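Local structure of cytochrome P450 268A2 Cyp268A2 (Mycobacterium marinum, 6BLD) at residues D131-N136 with R379-A384. The protein is a bacterial cytochrome P450, a largely helical haem protein that holds protoporphyrin IX iron in its core. Sequence-based numbering, arbitrary orientation.
Sequences DSIKIN and RAQLRA
Ile-133 packs onto the helix turn formed by Ala-380, Gln-381 and Ala-384, joining helix D (123-147) to helix L (375-392), the latter following the cysteine loop; with helices E (160-170) and I (247-278) they form the four-helix bundle of the cytochrome P450 fold. The two segments run in roughly the same direction, crossing at -39° with their axes 9.2 Å apart, and the contact is van der Waals packing, mostly of aliphatic atoms. CG2 of Ile-133 does most of the touching: with this methyl anti to the backbone N and CG1 beside it (chi1 -63°), CG2 lies 3.9 Å from Gln-381 CA and 4.0 Å from Ala-384 CB, while CD1 reaches Ala-380 CB at 4.3 Å. On the exposed border, Lys-134 lays its aliphatic start alongside Ala-384, and the small methyl lets the backbones close to 5.3 Å between the CA atoms of Lys-134 and Ala-384. Beside it, Arg-383 NH2 forms a salt bridge with Glu-130 of helix 123-147. Thr-165 of helix 160-170 touches both Ile-133 and Gln-381. The latter carries the contact inward: its side chain touches the haem, while its CG sits 4.1 Å from CG2 of Ile-133.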
loop_
_atom_site.group_PDB
_atom_site.type_symbol
_atom_site.label_atom_id
_atom_site.label_comp_id
_atom_site.label_asym_id
_atom_site.label_seq_id
_atom_site.Cartn_x
_atom_site.Cartn_y
_atom_site.Cartn_z
ATOM N N ASP A 131 20.304 7.131 -8.455
ATOM C CA ASP A 131 20.942 6.692 -9.691
ATOM C C ASP A 131 20.823 5.183 -9.869
ATOM O O ASP A 131 20.628 4.700 -10.991
ATOM C CB ASP A 131 22.408 7.124 -9.707
ATOM C CG ASP A 131 22.582 8.569 -10.132
ATOM O OD1 ASP A 131 22.256 8.890 -11.294
ATOM O OD2 ASP A 131 23.043 9.382 -9.304
ATOM N N SER A 132 20.933 4.421 -8.777
ATOM C CA SER A 132 20.752 2.976 -8.867
ATOM C C SER A 132 19.316 2.616 -9.224
ATOM O O SER A 132 19.081 1.627 -9.927
ATOM C CB SER A 132 21.159 2.311 -7.553
ATOM O OG SER A 132 20.183 2.526 -6.549
ATOM N N ILE A 133 18.347 3.400 -8.748
ATOM C CA ILE A 133 16.960 3.195 -9.153
ATOM C C ILE A 133 16.790 3.515 -10.632
ATOM O O ILE A 133 16.093 2.799 -11.363
ATOM C CB ILE A 133 16.019 4.039 -8.274
ATOM C CG1 ILE A 133 16.101 3.582 -6.817
ATOM C CG2 ILE A 133 14.584 3.960 -8.785
ATOM C CD1 ILE A 133 15.377 4.492 -5.848
ATOM N N LYS A 134 17.432 4.589 -11.100
ATOM C CA LYS A 134 17.372 4.931 -12.517
ATOM C C LYS A 134 18.051 3.866 -13.370
ATOM O O LYS A 134 17.593 3.563 -14.479
ATOM C CB LYS A 134 18.019 6.296 -12.754
ATOM C CG LYS A 134 17.233 7.470 -12.193
ATOM C CD LYS A 134 18.010 8.767 -12.351
ATOM C CE LYS A 134 17.127 9.979 -12.107
ATOM N NZ LYS A 134 17.868 11.072 -11.417
ATOM N N ILE A 135 19.145 3.289 -12.872
ATOM C CA ILE A 135 19.847 2.255 -13.625
ATOM C C ILE A 135 19.022 0.973 -13.666
ATOM O O ILE A 135 18.985 0.275 -14.686
ATOM C CB ILE A 135 21.250 2.029 -13.029
ATOM C CG1 ILE A 135 22.175 3.191 -13.403
ATOM C CG2 ILE A 135 21.847 0.713 -13.510
ATOM C CD1 ILE A 135 23.290 3.436 -12.407
ATOM N N ASN A 136 18.332 0.651 -12.569
ATOM C CA ASN A 136 17.444 -0.507 -12.573
ATOM C C ASN A 136 16.242 -0.275 -13.481
ATOM O O ASN A 136 15.819 -1.185 -14.204
ATOM C CB ASN A 136 16.990 -0.831 -11.150
ATOM C CG ASN A 136 17.990 -1.690 -10.400
ATOM O OD1 ASN A 136 18.719 -2.478 -11.001
ATOM N ND2 ASN A 136 18.025 -1.545 -9.079
ATOM N N ARG A 379 8.215 7.728 -4.743
ATOM C CA ARG A 379 8.191 8.771 -5.763
ATOM C C ARG A 379 9.399 8.672 -6.684
ATOM O O ARG A 379 9.279 8.870 -7.898
ATOM C CB ARG A 379 8.132 10.148 -5.102
ATOM C CG ARG A 379 6.842 10.415 -4.348
ATOM C CD ARG A 379 6.892 11.741 -3.608
ATOM N NE ARG A 379 5.589 12.098 -3.057
ATOM C CZ ARG A 379 5.363 12.360 -1.774
ATOM N NH1 ARG A 379 6.357 12.316 -0.898
ATOM N NH2 ARG A 379 4.139 12.673 -1.367
ATOM N N ALA A 380 10.571 8.362 -6.125
ATOM C CA ALA A 380 11.762 8.209 -6.956
ATOM C C ALA A 380 11.616 7.037 -7.918
ATOM O O ALA A 380 12.090 7.097 -9.059
ATOM C CB ALA A 380 12.999 8.033 -6.075
ATOM N N GLN A 381 10.956 5.963 -7.478
ATOM C CA GLN A 381 10.756 4.811 -8.353
ATOM C C GLN A 381 9.792 5.136 -9.489
ATOM O O GLN A 381 10.022 4.738 -10.637
ATOM C CB GLN A 381 10.247 3.620 -7.542
ATOM C CG GLN A 381 11.264 3.054 -6.570
ATOM C CD GLN A 381 10.790 1.768 -5.927
ATOM O OE1 GLN A 381 10.372 0.835 -6.612
ATOM N NE2 GLN A 381 10.849 1.714 -4.602
ATOM N N LEU A 382 8.711 5.864 -9.186
ATOM C CA LEU A 382 7.719 6.189 -10.207
ATOM C C LEU A 382 8.268 7.183 -11.220
ATOM O O LEU A 382 7.970 7.086 -12.414
ATOM C CB LEU A 382 6.445 6.730 -9.562
ATOM C CG LEU A 382 5.862 5.867 -8.442
ATOM C CD1 LEU A 382 4.837 6.642 -7.626
ATOM C CD2 LEU A 382 5.270 4.586 -9.014
ATOM N N ARG A 383 9.054 8.155 -10.765
ATOM C CA ARG A 383 9.700 9.076 -11.695
ATOM C C ARG A 383 10.647 8.338 -12.634
ATOM O O ARG A 383 10.717 8.645 -13.832
ATOM C CB ARG A 383 10.455 10.162 -10.919
ATOM C CG ARG A 383 9.564 11.139 -10.161
ATOM C CD ARG A 383 10.359 12.355 -9.691
ATOM N NE ARG A 383 11.600 11.970 -9.022
ATOM C CZ ARG A 383 11.737 11.859 -7.705
ATOM N NH1 ARG A 383 10.708 12.103 -6.905
ATOM N NH2 ARG A 383 12.904 11.501 -7.189
ATOM N N ALA A 384 11.381 7.355 -12.111
ATOM C CA ALA A 384 12.384 6.666 -12.911
ATOM C C ALA A 384 11.756 5.694 -13.903
ATOM O O ALA A 384 12.169 5.646 -15.067
ATOM C CB ALA A 384 13.367 5.932 -11.999
#